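DUF416 domain-containing protein (Shewanella baltica, PDB 2Q9R) is of unknown function, an all-helical DUF416-family protein whose two-chain assembly binds benzoic acid in the crystal. Local coordinates at residues K122-T127 against E160-L165; N130-I135 against D146-A151. All blocks are in the same frame, centred on the assembly; numbering follows the deposited sequence.

Interaction 1: residues K122-T127 against E160-L165; sequences KLSSST and ELQNSL
Gln162 of helix 153-170 reaches Ser124 and Ser125 near the start of helix 120-136, and is the one residue of 160-165 that touches 122-127. The backbones stay well apart, Ser125 CA lying 9.0 Å from Gln162 CA, and a long side chain has to cover the distance. CB points toward the partner helix. CG stands opposite the carbonyl carbon (chi1 -71°), and a bend at chi2 (-149°) then turns the amide onto the first turns of helix 120-136. Phe8 and Phe23, from helices 8-14 and 17-42, pack on this side chain. At the tip the two amide atoms part. OE1 is hydrogen-bonded to Ser121 OG, one turn before Ser125. NE2 lies against the serine pair, 3.8 Å from Ser124 CB and 4.0 Å from Ser125 CB, and gives its hydrogen bond to Glu158 OE2, one turn back on its own helix. Ser124 OG, anti to its own nitrogen (chi1 -175°), is also hydrogen-bonded to Glu158 OE2, whereas Ser125 OG turns back to Ser121 O. With OE1 and NE2 each hydrogen-bonded, the amide's rotation is probably fixed. Because those bonds go to Ser121 and Glu158, the serine pair and Gln162 meet by van der Waals contact alone, and the polar linkage of the two helices runs through these two residues; the carboxylate of Glu158 probably polarises the amide N-H.

Interaction 2: residues N130-I135 against D146-A151; sequences NYIEAI and DDFVFA. With BEZ (benzoic acid), chain E.
The Phe148 ring meets Ile132 obliquely, CE2 lying 4.5 Å from Ile132 CG2, and has a benzoic acid oxygen in its plane at the edge, with Phe148 CZ 3.6 Å from O2 of the ligand. His152 makes an edge-to-face contact with the same ring, and Leu37 of the second subunit also packs on it. These residues sit on two consecutive, nearly orthogonal helices of an all-helical fold: helix 120-136 is followed after a short loop by helix 142-150, and the two segment axes make an angle of 101° and approach to 10.4 Å. The corner between them is filled mainly by Ile132 and Val149. With CG1 opposite its carbonyl carbon (chi1 -67°) and the chain extended beyond, Ile132 sends CD1 obliquely across to Val149 CG1, 3.7 Å away. Met155 of helix 153-170 touches both side chains. At the outer margin Glu133 crosses Val149 at about a right angle, and Glu133 OE2 comes within 3.5 Å of Val149 CG2. The benzoic acid is also hydrogen-bonded to His152 NE2 and Ser136 OG, and so occupies a site beside this corner. The same Ile132 CD1 also comes within 3.7 Å of the backbone oxygen Val149 O.

In the fold
Both contacts use helix 120-136, interaction 1 near its start and interaction 2 near its end, with centres 14 Å apart. Interaction 2 is nested within the chain loop that interaction 1 closes: both its segments fall between 122-127 and 160-165 in the chain. Helices 142-150 and 153-170, their other elements, are consecutive. Both contacts are buried, but the centre of interaction 1 lies about 8 Å from that of the chain, the centre of interaction 2 about 19 Å, where the second subunit and benzoic acid join in. The central contact brings a hydrogen-bonded amide up against two serines, its polar partners Ser121 and Glu158 lying just outside the segments; the peripheral one is mainly apolar, with a carboxylate at its margin.

Interaction 1: residues K122-T127 against E160-L165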
loop_
_atom_site.group_PDB
_atom_site.type_symbol
_atom_site.label_atom_id
_atom_site.label_comp_id
_atom_site.label_asym_id
_atom_site.label_seq_id
_atom_site.Cartn_x
_atom_site.Cartn_y
_atom_site.Cartn_z
ATOM N N LYS A 122 -0.886 -7.117 -17.767
ATOM C CA LYS A 122 0.473 -7.349 -17.313
ATOM C C LYS A 122 1.231 -6.056 -17.028
ATOM O O LYS A 122 2.041 -5.966 -16.105
ATOM C CB LYS A 122 1.217 -8.134 -18.380
ATOM C CG LYS A 122 0.710 -9.588 -18.526
ATOM C CD LYS A 122 1.467 -10.344 -19.634
ATOM C CE LYS A 122 1.083 -11.848 -19.707
ATOM N NZ LYS A 122 1.828 -12.563 -20.807
ATOM N N LEU A 123 0.983 -5.029 -17.825
ATOM C CA LEU A 123 1.640 -3.768 -17.603
ATOM C C LEU A 123 1.233 -3.248 -16.233
ATOM O O LEU A 123 2.076 -2.866 -15.410
ATOM C CB LEU A 123 1.291 -2.817 -18.732
ATOM C CG LEU A 123 1.974 -1.460 -18.708
ATOM C CD1 LEU A 123 2.025 -0.853 -20.121
ATOM C CD2 LEU A 123 1.229 -0.557 -17.731
ATOM N N SER A 124 -0.066 -3.330 -15.946
ATOM C CA SER A 124 -0.586 -2.829 -14.682
ATOM C C SER A 124 -0.011 -3.595 -13.527
ATOM O O SER A 124 0.423 -2.969 -12.563
ATOM C CB SER A 124 -2.117 -2.894 -14.631
ATOM O OG SER A 124 -2.608 -2.294 -13.435
ATOM N N SER A 125 -0.007 -4.937 -13.618
ATOM C CA SER A 125 0.486 -5.720 -12.533
ATOM C C SER A 125 2.005 -5.610 -12.373
ATOM O O SER A 125 2.525 -5.650 -11.246
ATOM C CB SER A 125 -0.022 -7.169 -12.583
ATOM O OG SER A 125 0.335 -7.778 -13.786
ATOM N N SER A 126 2.729 -5.473 -13.466
ATOM C CA SER A 126 4.178 -5.329 -13.346
ATOM C C SER A 126 4.585 -4.050 -12.645
ATOM O O SER A 126 5.579 -4.025 -11.929
ATOM C CB SER A 126 4.815 -5.350 -14.725
ATOM O OG SER A 126 4.460 -6.564 -15.353
ATOM N N THR A 127 3.847 -2.969 -12.891
ATOM C CA THR A 127 4.122 -1.719 -12.213
ATOM C C THR A 127 4.099 -1.945 -10.707
ATOM O O THR A 127 4.983 -1.490 -9.955
ATOM C CB THR A 127 3.118 -0.593 -12.641
ATOM O OG1 THR A 127 3.244 -0.390 -14.048
ATOM C CG2 THR A 127 3.435 0.696 -11.954
ATOM N N GLU A 160 -7.226 -8.375 -6.877
ATOM C CA GLU A 160 -8.654 -8.267 -6.585
ATOM C C GLU A 160 -9.375 -7.276 -7.505
ATOM O O GLU A 160 -10.442 -7.580 -8.035
ATOM C CB GLU A 160 -8.863 -7.925 -5.091
ATOM C CG GLU A 160 -8.570 -9.137 -4.182
ATOM C CD GLU A 160 -8.530 -8.810 -2.663
ATOM O OE1 GLU A 160 -8.954 -7.687 -2.280
ATOM O OE2 GLU A 160 -8.062 -9.683 -1.882
ATOM N N LEU A 161 -8.784 -6.111 -7.736
ATOM C CA LEU A 161 -9.386 -5.156 -8.650
ATOM C C LEU A 161 -9.433 -5.699 -10.094
ATOM O O LEU A 161 -10.467 -5.630 -10.741
ATOM C CB LEU A 161 -8.656 -3.808 -8.556
ATOM C CG LEU A 161 -9.092 -2.570 -9.379
ATOM C CD1 LEU A 161 -8.756 -2.705 -10.886
ATOM C CD2 LEU A 161 -10.548 -2.258 -9.163
ATOM N N GLN A 162 -8.344 -6.259 -10.602
ATOM C CA GLN A 162 -8.382 -6.821 -11.962
ATOM C C GLN A 162 -9.410 -7.962 -12.093
ATOM O O GLN A 162 -10.085 -8.063 -13.107
ATOM C CB GLN A 162 -7.001 -7.315 -12.414
ATOM C CG GLN A 162 -5.993 -6.215 -12.704
ATOM C CD GLN A 162 -5.020 -6.597 -13.769
ATOM O OE1 GLN A 162 -5.378 -7.306 -14.717
ATOM N NE2 GLN A 162 -3.757 -6.131 -13.631
ATOM N N ASN A 163 -9.538 -8.804 -11.067
ATOM C CA ASN A 163 -10.550 -9.858 -11.109
ATOM C C ASN A 163 -11.978 -9.349 -11.080
ATOM O O ASN A 163 -12.836 -9.826 -11.827
ATOM C CB ASN A 163 -10.317 -10.890 -9.985
ATOM C CG ASN A 163 -9.367 -11.971 -10.431
ATOM O OD1 ASN A 163 -9.790 -12.946 -11.040
ATOM N ND2 ASN A 163 -8.071 -11.767 -10.203
ATOM N N SER A 164 -12.224 -8.418 -10.177
ATOM C CA SER A 164 -13.544 -7.811 -10.039
ATOM C C SER A 164 -13.960 -7.062 -11.303
ATOM O O SER A 164 -15.104 -7.118 -11.718
ATOM C CB SER A 164 -13.546 -6.859 -8.858
ATOM O OG SER A 164 -13.580 -7.592 -7.653
ATOM N N LEU A 165 -13.022 -6.351 -11.896
ATOM C CA LEU A 165 -13.252 -5.681 -13.166
ATOM C C LEU A 165 -13.583 -6.699 -14.267
ATOM O O LEU A 165 -14.485 -6.490 -15.085
ATOM C CB LEU A 165 -12.001 -4.890 -13.557
ATOM C CG LEU A 165 -12.019 -4.057 -14.825
ATOM C CD1 LEU A 165 -13.129 -2.959 -14.775
ATOM C CD2 LEU A 165 -10.609 -3.441 -15.028
#

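Interaction 2: residues N130-I135 against D146-A151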
loop_
_atom_site.group_PDB
_atom_site.type_symbol
_atom_site.label_atom_id
_atom_site.label_comp_id
_atom_site.label_asym_id
_atom_site.label_seq_id
_atom_site.Cartn_x
_atom_site.Cartn_y
_atom_site.Cartn_z
ATOM N N ASN A 130 7.079 -4.133 -9.509
ATOM C CA ASN A 130 8.353 -3.417 -9.614
ATOM C C ASN A 130 8.511 -2.459 -8.456
ATOM O O ASN A 130 9.604 -2.322 -7.898
ATOM C CB ASN A 130 8.464 -2.627 -10.919
ATOM C CG ASN A 130 8.674 -3.495 -12.114
ATOM O OD1 ASN A 130 9.109 -4.648 -12.012
ATOM N ND2 ASN A 130 8.348 -2.959 -13.273
ATOM N N TYR A 131 7.396 -1.843 -8.075
ATOM C CA TYR A 131 7.313 -0.983 -6.900
ATOM C C TYR A 131 7.710 -1.739 -5.646
ATOM O O TYR A 131 8.575 -1.288 -4.910
ATOM C CB TYR A 131 5.900 -0.405 -6.753
ATOM C CG TYR A 131 5.739 0.524 -5.573
ATOM C CD1 TYR A 131 6.243 1.803 -5.621
ATOM C CD2 TYR A 131 5.085 0.124 -4.410
ATOM C CE1 TYR A 131 6.119 2.651 -4.554
ATOM C CE2 TYR A 131 4.947 0.984 -3.322
ATOM C CZ TYR A 131 5.463 2.252 -3.423
ATOM O OH TYR A 131 5.376 3.159 -2.412
ATOM N N ILE A 132 7.095 -2.905 -5.434
ATOM C CA ILE A 132 7.400 -3.769 -4.284
ATOM C C ILE A 132 8.837 -4.244 -4.334
ATOM O O ILE A 132 9.555 -4.182 -3.331
ATOM C CB ILE A 132 6.485 -4.982 -4.249
ATOM C CG1 ILE A 132 5.036 -4.548 -3.952
ATOM C CG2 ILE A 132 7.004 -6.026 -3.229
ATOM C CD1 ILE A 132 3.980 -5.602 -4.197
ATOM N N GLU A 133 9.269 -4.671 -5.515
ATOM C CA GLU A 133 10.617 -5.245 -5.676
ATOM C C GLU A 133 11.725 -4.181 -5.619
ATOM O O GLU A 133 12.847 -4.484 -5.209
ATOM C CB GLU A 133 10.717 -6.102 -6.939
ATOM C CG GLU A 133 10.078 -7.484 -6.848
ATOM C CD GLU A 133 9.721 -8.047 -8.222
ATOM O OE1 GLU A 133 10.310 -7.614 -9.217
ATOM O OE2 GLU A 133 8.814 -8.877 -8.353
ATOM N N ALA A 134 11.396 -2.943 -5.975
ATOM C CA ALA A 134 12.337 -1.812 -5.944
ATOM C C ALA A 134 12.973 -1.651 -4.578
ATOM O O ALA A 134 14.150 -1.452 -4.442
ATOM C CB ALA A 134 11.602 -0.510 -6.305
ATOM N N ILE A 135 12.137 -1.725 -3.563
ATOM C CA ILE A 135 12.550 -1.477 -2.187
ATOM C C ILE A 135 13.158 -2.751 -1.573
ATOM O O ILE A 135 14.247 -2.730 -0.999
ATOM C CB ILE A 135 11.293 -0.973 -1.410
ATOM C CG1 ILE A 135 11.368 -1.212 0.118
ATOM C CG2 ILE A 135 10.089 -1.612 -2.007
ATOM N N ASP A 146 7.144 -14.751 -5.968
ATOM C CA ASP A 146 5.729 -14.490 -6.221
ATOM C C ASP A 146 4.972 -14.407 -4.897
ATOM O O ASP A 146 4.206 -13.467 -4.650
ATOM C CB ASP A 146 5.132 -15.603 -7.094
ATOM C CG ASP A 146 3.723 -15.273 -7.593
ATOM O OD1 ASP A 146 3.579 -14.295 -8.367
ATOM O OD2 ASP A 146 2.766 -15.986 -7.205
ATOM N N ASP A 147 5.173 -15.394 -4.035
ATOM C CA ASP A 147 4.533 -15.369 -2.713
ATOM C C ASP A 147 4.929 -14.140 -1.890
ATOM O O ASP A 147 4.109 -13.548 -1.178
ATOM C CB ASP A 147 4.918 -16.583 -1.887
ATOM C CG ASP A 147 4.440 -17.884 -2.458
ATOM O OD1 ASP A 147 3.528 -17.916 -3.303
ATOM O OD2 ASP A 147 5.000 -18.902 -2.009
ATOM N N PHE A 148 6.210 -13.791 -1.955
ATOM C CA PHE A 148 6.701 -12.615 -1.258
ATOM C C PHE A 148 6.029 -11.342 -1.771
ATOM O O PHE A 148 5.580 -10.502 -0.995
ATOM C CB PHE A 148 8.211 -12.492 -1.433
ATOM C CG PHE A 148 8.779 -11.248 -0.862
ATOM C CD1 PHE A 148 9.061 -11.162 0.485
ATOM C CD2 PHE A 148 9.043 -10.155 -1.671
ATOM C CE1 PHE A 148 9.589 -9.991 1.023
ATOM C CE2 PHE A 148 9.593 -9.006 -1.153
ATOM C CZ PHE A 148 9.849 -8.903 0.195
ATOM N N VAL A 149 5.931 -11.213 -3.083
ATOM C CA VAL A 149 5.244 -10.057 -3.660
ATOM C C VAL A 149 3.767 -10.014 -3.204
ATOM O O VAL A 149 3.247 -8.950 -2.801
ATOM C CB VAL A 149 5.393 -10.038 -5.199
ATOM C CG1 VAL A 149 4.615 -8.875 -5.802
ATOM C CG2 VAL A 149 6.899 -9.940 -5.594
ATOM N N PHE A 150 3.085 -11.155 -3.214
ATOM C CA PHE A 150 1.667 -11.158 -2.846
ATOM C C PHE A 150 1.411 -10.988 -1.358
ATOM O O PHE A 150 0.259 -10.821 -0.959
ATOM C CB PHE A 150 0.921 -12.389 -3.393
ATOM C CG PHE A 150 0.501 -12.231 -4.823
ATOM C CD1 PHE A 150 1.421 -12.446 -5.857
ATOM C CD2 PHE A 150 -0.789 -11.819 -5.153
ATOM C CE1 PHE A 150 1.072 -12.285 -7.186
ATOM C CE2 PHE A 150 -1.146 -11.644 -6.502
ATOM C CZ PHE A 150 -0.201 -11.879 -7.520
ATOM N N ALA A 151 2.458 -11.012 -0.526
ATOM C CA ALA A 151 2.300 -10.727 0.898
ATOM C C ALA A 151 2.095 -9.233 1.113
ATOM O O ALA A 151 1.911 -8.800 2.238
ATOM C CB ALA A 151 3.521 -11.168 1.648
HETATM C C BEZ E . 9.623 -5.690 2.135
HETATM O O1 BEZ E . 8.612 -5.210 1.529
HETATM O O2 BEZ E . 10.776 -5.740 1.607
HETATM C C1 BEZ E . 9.452 -6.234 3.512
HETATM C C2 BEZ E . 10.150 -7.400 3.907
HETATM C C3 BEZ E . 9.959 -7.883 5.200
HETATM C C4 BEZ E . 9.108 -7.217 6.079
HETATM C C5 BEZ E . 8.425 -6.069 5.675
HETATM C C6 BEZ E . 8.602 -5.556 4.378
#